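Local structure of carbohydrate binding family 6 (Clostridium thermocellum, 5A8D) at residues A[30-35]-A[157-162]; A[35-40]-A[262-267]; A[78-83]-A[320-325]. The protein probably hydrolyses terminal arabinofuranosyl residues from arabinose-containing polysaccharides, as an alpha-L-arabinofuranosidase built on a glycosyl hydrolase family 43 fold. One frame throughout, in Å; residues are numbered along the deposited sequence. Where two conformers were deposited one is given.

Overall arrangement
Contacts 1 and 2 are neighbours, their centres about 11 Å apart, and share R35, where the segment that leaves helix 29-32 turns toward strand 40-45. They also touch directly: I31 O and N265 ND2 are 3.0 Å apart, probably a hydrogen bond. Contact 3 is remote, about 33 Å from contact 1 and 24 Å from contact 2 between centres, and contacts 1 and 3 lie on opposite sides of the chain's centre. In the assembly, contact 3 of one copy meets contacts 1 and 2 of another, D322 forming a salt bridge to R35 of that neighbouring subunit. A sulfate, probably from the crystallisation liquor, sits beside contact 1 at N157.

Contact 1: residues A[30-35]-A[157-162]; sequences PIFSQR and NMWLFD. With SO4 (sulfate ion), chain C.
An aromatic cluster of F32, W159 and F161 joins the end of helix 29-32 to the long loop ahead of strand 164-167. F32 touches both of the others. Its chi1 of 74° sets CG between the backbone N and the carbonyl carbon, which turns the ring into the opposing loop. CB then lies over the six-membered ring of W159, a CH-pi contact 3.8 Å from CB to the ring centroid, while CD2 of F32 lies over one face of the indole, 3.6 Å from CD1 of W159. The two ring planes are tilted by 43°. On the F161 side the planes are nearly parallel but slid apart, and CB of F32 comes 3.8 Å from CE2 of F161.

Aliphatic carbons of I31 and Q34 close the flanks. I31 brings CD1 to 3.5 Å from CH2 of W159 at the far end of the indole, and Q34 lays CG 3.6 Å from CE1 of F161. W159 was modelled in two conformers, so its details hold for one of them; in that one, NE1 gives its hydrogen to D28. Two residues before W159, N157 ND2 donates a nearly straight bond of 2.6 Å to O2 of a sulfate, which N180 and Q156 also hold. The short N-terminal helix thus packs on this loop through a buried cluster of three aromatic rings.

Contact 2: residues A[35-40]-A[262-267]; sequences RFTADP and NYSNNN
Hydrogen bonding across this contact comes from one amide, that of N266, facing T37 and A38. Its ND2 gives one N-H to T37 OG1 at 2.9 Å and the other to A38 O, also at 2.9 Å. Both acceptors lie close to the amide plane, yet the bonds differ: the first is fairly straight, at 159°, whereas the second is bent to 137° and reaches the carbonyl of A38 from well above its plane. With OG1 anti to the backbone N (chi1 -166°), the T37 hydroxyl is placed in front of the amide. The oxygen end of N266 is used as well, taking a hydrogen bond from H268 ND1, and the three bonds together should hold the amide in one orientation.

D39 comes next: its OD1 lies 3.3 Å from both ND2 and OD1 of N266. The two OD1 atoms are both acceptors and are not hydrogen-bonded to each other, and the carboxylate is turned almost square to the amide. The D39 backbone N is held separately by S54 OG.

Van der Waals contact fills in around the bonds. CG2 of T37 approaches ND2 of N266 at 3.4 Å, and OG of S264, a poorly ordered residue after a cis peptide bond, lies 3.7 Å from CB of T37. H283 of strand 277-283 touches T37, A38 and N266 alike.

The two loops each lead into the opening strand of a four-stranded sheet, 40-45 of the first and 269-274 of the last, so the amide ties together the entries to two blades, first and last in chain order, of the five-bladed family 43 beta-propeller.

Contact 3: residues A[78-83]-A[320-325]; sequences DLKNWT and TVDGLK
K80 reaches across to G323 and L324 with its whole length. Its first torsion (chi1 62°) sends the chain out over the glycine: CB is 4.0 Å from G323 CA, and CG keeps nearly the same spacing. CD still runs past G323 CA and comes to 4.1 Å from OD1 of D322, whose side chain lies alongside and points the same way. At CE the chain bends (chi4 -58°) and comes near the carbonyl of L324. The tip, NZ, then donates to L324 O at 2.7 Å, only slightly tilted from the carbonyl plane, and also forms a longer salt bridge to OD2 of D78, 3.6 Å away.

The backbones are joined too. L324 N donates to D78 O at 2.7 Å, with an N-H...O angle of 162°, which brings G323 CA tight against that same oxygen. Behind it, the D78 carboxylate shapes its own turn, an Asx turn: OD1 takes the backbone N of K80 from above its plane and that of N81 on its syn lone pair, while OD2 accepts from ND2 of N81. The apolar component is loose, L79 CD1 being 4.3 Å from L324 CG.

D322 has its main partners elsewhere: its OD2 meets S33 and R35 of a neighbouring subunit, while its OD1 accepts from G323 N at 2.8 Å. The loop between the last two strands of the first sheet is thus bound to the tail after the last strand. The ammonium of K80 donates to L324 O and lies near the D78 carboxylate, which probably favours the charged form of both; the several N-H groups that grip D78 should act in the same direction on the carboxylate.

Contact 1: residues A[30-35]-A[157-162]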
loop_
_atom_site.group_PDB
_atom_site.type_symbol
_atom_site.label_atom_id
_atom_site.label_comp_id
_atom_site.label_asym_id
_atom_site.label_seq_id
_atom_site.Cartn_x
_atom_site.Cartn_y
_atom_site.Cartn_z
ATOM N N PRO A 30 0.912 33.664 -50.683
ATOM C CA PRO A 30 -0.184 32.768 -51.121
ATOM C C PRO A 30 -1.139 32.306 -50.049
ATOM O O PRO A 30 -2.288 31.952 -50.392
ATOM C CB PRO A 30 0.551 31.580 -51.687
ATOM C CG PRO A 30 1.824 32.156 -52.184
ATOM C CD PRO A 30 2.197 33.221 -51.209
ATOM N N ILE A 31 -0.735 32.336 -48.772
ATOM C CA ILE A 31 -1.645 31.931 -47.708
ATOM C C ILE A 31 -2.122 33.081 -46.845
ATOM O O ILE A 31 -3.191 32.998 -46.255
ATOM C CB ILE A 31 -1.117 30.799 -46.833
ATOM C CG1 ILE A 31 0.149 31.207 -46.091
ATOM C CG2 ILE A 31 -0.861 29.534 -47.647
ATOM C CD1 ILE A 31 0.428 30.297 -44.914
ATOM N N PHE A 32 -1.330 34.146 -46.713
ATOM C CA PHE A 32 -1.810 35.259 -45.882
ATOM C C PHE A 32 -2.568 36.336 -46.632
ATOM O O PHE A 32 -3.193 37.204 -45.991
ATOM C CB PHE A 32 -0.694 35.872 -45.010
ATOM C CG PHE A 32 0.329 36.744 -45.720
ATOM C CD1 PHE A 32 0.049 38.023 -46.205
ATOM C CD2 PHE A 32 1.671 36.339 -45.751
ATOM C CE1 PHE A 32 1.016 38.801 -46.793
ATOM C CE2 PHE A 32 2.634 37.118 -46.331
ATOM C CZ PHE A 32 2.311 38.359 -46.873
ATOM N N SER A 33 -2.502 36.326 -47.963
ATOM C CA SER A 33 -3.130 37.366 -48.755
ATOM C C SER A 33 -4.579 37.542 -48.414
ATOM O O SER A 33 -5.318 36.565 -48.342
ATOM C CB SER A 33 -3.037 37.059 -50.239
ATOM O OG SER A 33 -3.897 37.901 -51.008
ATOM N N GLN A 34 -4.982 38.788 -48.179
ATOM C CA GLN A 34 -6.396 39.124 -48.009
ATOM C C GLN A 34 -7.073 39.658 -49.301
ATOM O O GLN A 34 -8.155 40.291 -49.250
ATOM C CB GLN A 34 -6.552 40.143 -46.877
ATOM C CG GLN A 34 -5.996 39.690 -45.531
ATOM C CD GLN A 34 -6.687 38.468 -44.978
ATOM O OE1 GLN A 34 -7.879 38.457 -44.662
ATOM N NE2 GLN A 34 -5.929 37.369 -44.911
ATOM N N ARG A 35 -6.466 39.388 -50.448
ATOM C CA ARG A 35 -6.903 40.020 -51.696
ATOM C C ARG A 35 -8.291 39.735 -52.186
ATOM O O ARG A 35 -8.896 40.606 -52.890
ATOM C CB ARG A 35 -5.989 39.676 -52.844
ATOM C CG ARG A 35 -4.770 40.550 -52.902
ATOM C CD ARG A 35 -4.440 40.858 -54.353
ATOM N NE ARG A 35 -4.170 39.639 -55.111
ATOM C CZ ARG A 35 -3.776 39.604 -56.382
ATOM N NH1 ARG A 35 -3.610 40.731 -57.078
ATOM N NH2 ARG A 35 -3.550 38.422 -56.979
ATOM N N ASN A 157 9.534 34.070 -39.708
ATOM C CA ASN A 157 8.427 34.090 -40.661
ATOM C C ASN A 157 7.175 34.751 -40.141
ATOM O O ASN A 157 6.033 34.249 -40.299
ATOM C CB ASN A 157 8.112 32.674 -41.162
ATOM C CG ASN A 157 9.273 32.061 -41.923
ATOM O OD1 ASN A 157 9.836 32.671 -42.836
ATOM N ND2 ASN A 157 9.624 30.865 -41.562
ATOM N N MET A 158 7.355 35.926 -39.550
ATOM C CA MET A 158 6.218 36.664 -39.084
ATOM C C MET A 158 5.628 37.452 -40.238
ATOM O O MET A 158 6.321 37.792 -41.172
ATOM C CB MET A 158 6.596 37.641 -37.967
ATOM C CG MET A 158 5.353 38.375 -37.394
ATOM S SD MET A 158 5.750 38.959 -35.813
ATOM C CE MET A 158 6.986 40.141 -36.227
ATOM N N TRP A 159 4.319 37.649 -40.216
ATOM C CA TRP A 159 3.534 38.488 -41.155
ATOM C C TRP A 159 3.112 39.771 -40.508
ATOM O O TRP A 159 2.619 39.705 -39.345
ATOM C CB TRP A 159 2.241 37.723 -41.557
ATOM C CG TRP A 159 2.568 36.386 -42.124
ATOM C CD1 TRP A 159 3.720 36.012 -42.765
ATOM C CD2 TRP A 159 1.718 35.229 -42.133
ATOM N NE1 TRP A 159 3.637 34.696 -43.156
ATOM C CE2 TRP A 159 2.418 34.194 -42.771
ATOM C CE3 TRP A 159 0.431 34.976 -41.654
ATOM C CZ2 TRP A 159 1.875 32.912 -42.933
ATOM C CZ3 TRP A 159 -0.102 33.720 -41.810
ATOM C CH2 TRP A 159 0.606 32.704 -42.437
ATOM N N LEU A 160 3.182 40.898 -41.248
ATOM C CA LEU A 160 2.845 42.225 -40.714
ATOM C C LEU A 160 1.781 42.859 -41.601
ATOM O O LEU A 160 2.097 43.411 -42.656
ATOM C CB LEU A 160 4.095 43.113 -40.690
ATOM C CG LEU A 160 4.869 43.315 -39.380
ATOM C CD1 LEU A 160 4.979 42.065 -38.539
ATOM C CD2 LEU A 160 6.249 43.878 -39.684
ATOM N N PHE A 161 0.515 42.777 -41.181
ATOM C CA PHE A 161 -0.562 43.387 -41.985
ATOM C C PHE A 161 -1.865 43.648 -41.258
ATOM O O PHE A 161 -2.682 44.378 -41.815
ATOM C CB PHE A 161 -0.875 42.597 -43.300
ATOM C CG PHE A 161 -1.577 41.269 -43.090
ATOM C CD1 PHE A 161 -2.966 41.217 -43.057
ATOM C CD2 PHE A 161 -0.865 40.091 -42.982
ATOM C CE1 PHE A 161 -3.656 40.036 -42.869
ATOM C CE2 PHE A 161 -1.552 38.882 -42.794
ATOM C CZ PHE A 161 -2.934 38.868 -42.727
ATOM N N ASP A 162 -2.119 43.001 -40.098
ATOM C CA ASP A 162 -3.446 43.033 -39.498
ATOM C C ASP A 162 -3.359 43.551 -38.041
ATOM O O ASP A 162 -3.333 42.771 -37.094
ATOM C CB ASP A 162 -4.265 41.737 -39.597
ATOM C CG ASP A 162 -3.512 40.490 -39.217
ATOM O OD1 ASP A 162 -2.292 40.570 -38.919
ATOM O OD2 ASP A 162 -4.180 39.387 -39.312
HETATM S S SO4 C . 7.311 28.644 -40.385
HETATM O O1 SO4 C . 6.402 28.061 -39.366
HETATM O O2 SO4 C . 8.347 29.534 -39.755
HETATM O O3 SO4 C . 6.513 29.444 -41.341
HETATM O O4 SO4 C . 8.019 27.514 -41.048
#

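Contact 2: residues A[35-40]-A[262-267]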
loop_
_atom_site.group_PDB
_atom_site.type_symbol
_atom_site.label_atom_id
_atom_site.label_comp_id
_atom_site.label_asym_id
_atom_site.label_seq_id
_atom_site.Cartn_x
_atom_site.Cartn_y
_atom_site.Cartn_z
ATOM N N ARG A 35 -6.466 39.388 -50.448
ATOM C CA ARG A 35 -6.903 40.020 -51.696
ATOM C C ARG A 35 -8.291 39.735 -52.186
ATOM O O ARG A 35 -8.896 40.606 -52.890
ATOM C CB ARG A 35 -5.989 39.676 -52.844
ATOM C CG ARG A 35 -4.770 40.550 -52.902
ATOM C CD ARG A 35 -4.440 40.858 -54.353
ATOM N NE ARG A 35 -4.170 39.639 -55.111
ATOM C CZ ARG A 35 -3.776 39.604 -56.382
ATOM N NH1 ARG A 35 -3.610 40.731 -57.078
ATOM N NH2 ARG A 35 -3.550 38.422 -56.979
ATOM N N PHE A 36 -8.769 38.545 -51.875
ATOM C CA PHE A 36 -10.060 38.091 -52.362
ATOM C C PHE A 36 -11.108 37.921 -51.268
ATOM O O PHE A 36 -12.060 37.152 -51.425
ATOM C CB PHE A 36 -9.832 36.778 -53.110
ATOM C CG PHE A 36 -8.906 36.925 -54.286
ATOM C CD1 PHE A 36 -9.341 37.560 -55.417
ATOM C CD2 PHE A 36 -7.591 36.478 -54.236
ATOM C CE1 PHE A 36 -8.491 37.725 -56.517
ATOM C CE2 PHE A 36 -6.735 36.648 -55.321
ATOM C CZ PHE A 36 -7.186 37.270 -56.473
ATOM N N THR A 37 -10.947 38.653 -50.160
ATOM C CA THR A 37 -11.874 38.553 -49.055
ATOM C C THR A 37 -12.068 39.946 -48.508
ATOM O O THR A 37 -11.547 40.919 -49.081
ATOM C CB THR A 37 -11.357 37.563 -48.013
ATOM O OG1 THR A 37 -12.406 37.204 -47.088
ATOM C CG2 THR A 37 -10.126 38.123 -47.276
ATOM N N ALA A 38 -12.824 40.043 -47.438
ATOM C CA ALA A 38 -13.117 41.297 -46.808
ATOM C C ALA A 38 -12.817 41.150 -45.329
ATOM O O ALA A 38 -13.339 40.247 -44.671
ATOM C CB ALA A 38 -14.564 41.686 -47.053
ATOM N N ASP A 39 -11.973 42.023 -44.806
ATOM C CA ASP A 39 -11.646 41.994 -43.385
ATOM C C ASP A 39 -12.461 43.095 -42.663
ATOM O O ASP A 39 -12.358 44.230 -43.067
ATOM C CB ASP A 39 -10.175 42.328 -43.198
ATOM C CG ASP A 39 -9.226 41.345 -43.832
ATOM O OD1 ASP A 39 -9.573 40.159 -43.987
ATOM O OD2 ASP A 39 -8.130 41.813 -44.214
ATOM N N PRO A 40 -13.219 42.771 -41.618
ATOM C CA PRO A 40 -14.070 43.754 -40.980
ATOM C C PRO A 40 -13.497 44.405 -39.763
ATOM O O PRO A 40 -12.574 43.881 -39.110
ATOM C CB PRO A 40 -15.274 42.936 -40.563
ATOM C CG PRO A 40 -14.716 41.595 -40.243
ATOM C CD PRO A 40 -13.569 41.403 -41.164
ATOM N N ASN A 262 -13.932 27.534 -43.084
ATOM C CA ASN A 262 -12.863 27.885 -44.023
ATOM C C ASN A 262 -13.383 28.598 -45.263
ATOM O O ASN A 262 -14.583 28.567 -45.553
ATOM C CB ASN A 262 -12.054 26.627 -44.413
ATOM C CG ASN A 262 -10.597 26.927 -44.781
ATOM O OD1 ASN A 262 -10.111 28.070 -44.702
ATOM N ND2 ASN A 262 -9.892 25.881 -45.192
ATOM N N TYR A 263 -12.454 29.240 -45.970
ATOM C CA TYR A 263 -12.715 30.063 -47.152
ATOM C C TYR A 263 -13.077 31.465 -46.642
ATOM O O TYR A 263 -14.241 31.736 -46.317
ATOM C CB TYR A 263 -13.685 29.394 -48.146
ATOM C CG TYR A 263 -13.230 27.964 -48.386
ATOM C CD1 TYR A 263 -11.924 27.696 -48.823
ATOM C CD2 TYR A 263 -14.055 26.878 -48.084
ATOM C CE1 TYR A 263 -11.473 26.397 -48.997
ATOM C CE2 TYR A 263 -13.611 25.572 -48.260
ATOM C CZ TYR A 263 -12.321 25.337 -48.718
ATOM O OH TYR A 263 -11.876 24.050 -48.900
ATOM N N SER A 264 -12.063 32.345 -46.537
ATOM C CA SER A 264 -10.706 32.103 -47.110
ATOM C C SER A 264 -9.483 32.604 -46.309
ATOM O O SER A 264 -8.982 33.732 -46.506
ATOM C CB SER A 264 -10.687 32.637 -48.541
ATOM O OG SER A 264 -11.255 33.936 -48.602
ATOM N N ASN A 265 -8.983 31.716 -45.440
ATOM C CA ASN A 265 -7.956 32.031 -44.428
ATOM C C ASN A 265 -8.256 33.384 -43.785
ATOM O O ASN A 265 -7.364 34.277 -43.690
ATOM C CB ASN A 265 -6.535 31.987 -44.996
ATOM C CG ASN A 265 -6.216 30.665 -45.703
ATOM O OD1 ASN A 265 -7.023 29.699 -45.694
ATOM N ND2 ASN A 265 -5.040 30.616 -46.336
ATOM N N ASN A 266 -9.533 33.525 -43.399
ATOM C CA ASN A 266 -10.059 34.791 -42.876
ATOM C C ASN A 266 -11.005 34.709 -41.659
ATOM O O ASN A 266 -12.241 34.708 -41.748
ATOM C CB ASN A 266 -10.693 35.641 -43.981
ATOM C CG ASN A 266 -11.028 37.052 -43.495
ATOM O OD1 ASN A 266 -10.582 37.467 -42.425
ATOM N ND2 ASN A 266 -11.782 37.791 -44.280
ATOM N N ASN A 267 -10.369 34.789 -40.504
ATOM C CA ASN A 267 -11.038 34.946 -39.218
ATOM C C ASN A 267 -10.781 36.307 -38.610
ATOM O O ASN A 267 -10.736 36.463 -37.355
ATOM C CB ASN A 267 -10.615 33.790 -38.286
ATOM C CG ASN A 267 -11.482 32.580 -38.455
ATOM O OD1 ASN A 267 -12.686 32.689 -38.630
ATOM N ND2 ASN A 267 -10.900 31.420 -38.420
#

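Contact 3: residues A[78-83]-A[320-325]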
loop_
_atom_site.group_PDB
_atom_site.type_symbol
_atom_site.label_atom_id
_atom_site.label_comp_id
_atom_site.label_asym_id
_atom_site.label_seq_id
_atom_site.Cartn_x
_atom_site.Cartn_y
_atom_site.Cartn_z
ATOM N N ASP A 78 -29.892 50.037 -35.701
ATOM C CA ASP A 78 -30.865 49.019 -35.246
ATOM C C ASP A 78 -30.521 47.575 -35.572
ATOM O O ASP A 78 -31.325 46.668 -35.257
ATOM C CB ASP A 78 -32.249 49.420 -35.745
ATOM C CG ASP A 78 -32.395 49.304 -37.262
ATOM O OD1 ASP A 78 -31.470 48.817 -37.932
ATOM O OD2 ASP A 78 -33.457 49.670 -37.765
ATOM N N LEU A 79 -29.367 47.353 -36.191
ATOM C CA LEU A 79 -28.894 46.074 -36.650
ATOM C C LEU A 79 -29.757 45.397 -37.720
ATOM O O LEU A 79 -29.497 44.240 -38.035
ATOM C CB LEU A 79 -28.707 45.082 -35.484
ATOM C CG LEU A 79 -27.852 45.428 -34.283
ATOM C CD1 LEU A 79 -27.952 44.344 -33.200
ATOM C CD2 LEU A 79 -26.424 45.563 -34.701
ATOM N N LYS A 80 -30.734 46.087 -38.283
ATOM C CA LYS A 80 -31.447 45.553 -39.425
ATOM C C LYS A 80 -31.486 46.422 -40.673
ATOM O O LYS A 80 -31.550 45.881 -41.770
ATOM C CB LYS A 80 -32.868 45.106 -39.042
ATOM C CG LYS A 80 -33.780 46.197 -38.526
ATOM C CD LYS A 80 -35.121 45.590 -38.088
ATOM C CE LYS A 80 -35.976 46.573 -37.296
ATOM N NZ LYS A 80 -35.281 47.072 -36.075
ATOM N N ASN A 81 -31.489 47.734 -40.524
ATOM C CA ASN A 81 -31.470 48.640 -41.644
ATOM C C ASN A 81 -30.053 49.207 -41.711
ATOM O O ASN A 81 -29.538 49.681 -40.708
ATOM C CB ASN A 81 -32.473 49.742 -41.427
ATOM C CG ASN A 81 -33.903 49.216 -41.441
ATOM O OD1 ASN A 81 -34.381 48.774 -42.473
ATOM N ND2 ASN A 81 -34.562 49.218 -40.282
ATOM N N TRP A 82 -29.415 49.108 -42.876
ATOM C CA TRP A 82 -28.054 49.555 -43.055
ATOM C C TRP A 82 -27.984 50.690 -44.063
ATOM O O TRP A 82 -28.701 50.688 -45.063
ATOM C CB TRP A 82 -27.196 48.382 -43.555
ATOM C CG TRP A 82 -27.121 47.321 -42.549
ATOM C CD1 TRP A 82 -28.025 46.277 -42.358
ATOM C CD2 TRP A 82 -26.165 47.220 -41.502
ATOM N NE1 TRP A 82 -27.640 45.552 -41.248
ATOM C CE2 TRP A 82 -26.499 46.091 -40.728
ATOM C CE3 TRP A 82 -25.038 47.962 -41.150
ATOM C CZ2 TRP A 82 -25.753 45.712 -39.627
ATOM C CZ3 TRP A 82 -24.298 47.587 -40.048
ATOM C CH2 TRP A 82 -24.642 46.436 -39.324
ATOM N N THR A 83 -27.149 51.671 -43.752
ATOM C CA THR A 83 -26.807 52.759 -44.686
ATOM C C THR A 83 -25.417 52.481 -45.239
ATOM O O THR A 83 -24.478 52.231 -44.485
ATOM C CB THR A 83 -26.783 54.103 -43.951
ATOM O OG1 THR A 83 -28.076 54.315 -43.396
ATOM C CG2 THR A 83 -26.415 55.275 -44.886
ATOM N N THR A 320 -27.626 36.553 -34.370
ATOM C CA THR A 320 -28.726 37.474 -34.443
ATOM C C THR A 320 -29.729 37.092 -35.549
ATOM O O THR A 320 -29.335 36.728 -36.652
ATOM C CB THR A 320 -28.281 38.910 -34.638
ATOM O OG1 THR A 320 -27.516 39.030 -35.845
ATOM C CG2 THR A 320 -27.448 39.367 -33.431
ATOM N N VAL A 321 -31.008 37.183 -35.242
ATOM C CA VAL A 321 -32.063 36.869 -36.212
ATOM C C VAL A 321 -32.974 38.041 -36.522
ATOM O O VAL A 321 -33.890 37.902 -37.303
ATOM C CB VAL A 321 -32.902 35.668 -35.750
ATOM C CG1 VAL A 321 -32.003 34.448 -35.680
ATOM C CG2 VAL A 321 -33.566 35.919 -34.397
ATOM N N ASP A 322 -32.772 39.179 -35.868
ATOM C CA ASP A 322 -33.676 40.314 -36.005
ATOM C C ASP A 322 -32.856 41.509 -35.543
ATOM O O ASP A 322 -31.720 41.348 -35.126
ATOM C CB ASP A 322 -34.955 40.145 -35.159
ATOM C CG ASP A 322 -36.157 40.876 -35.714
ATOM O OD1 ASP A 322 -35.979 41.920 -36.432
ATOM O OD2 ASP A 322 -37.305 40.488 -35.430
ATOM N N GLY A 323 -33.437 42.686 -35.687
ATOM C CA GLY A 323 -32.824 43.914 -35.244
ATOM C C GLY A 323 -33.340 44.314 -33.884
ATOM O O GLY A 323 -34.161 43.617 -33.285
ATOM N N LEU A 324 -32.878 45.455 -33.410
ATOM C CA LEU A 324 -33.331 46.018 -32.156
ATOM C C LEU A 324 -34.785 46.458 -32.287
ATOM O O LEU A 324 -35.215 46.929 -33.352
ATOM C CB LEU A 324 -32.432 47.189 -31.750
ATOM C CG LEU A 324 -31.005 46.855 -31.421
ATOM C CD1 LEU A 324 -30.227 48.136 -31.218
ATOM C CD2 LEU A 324 -30.933 46.009 -30.154
ATOM N N LYS A 325 -35.535 46.284 -31.198
ATOM C CA LYS A 325 -36.969 46.592 -31.151
ATOM C C LYS A 325 -37.204 48.109 -31.259
ATOM O O LYS A 325 -38.094 48.551 -31.991
ATOM C CB LYS A 325 -37.576 46.012 -29.859
ATOM C CG LYS A 325 -39.091 46.111 -29.730
ATOM C CD LYS A 325 -39.800 45.041 -30.539
ATOM C CE LYS A 325 -41.221 45.436 -30.907
ATOM N NZ LYS A 325 -41.324 46.418 -32.024
#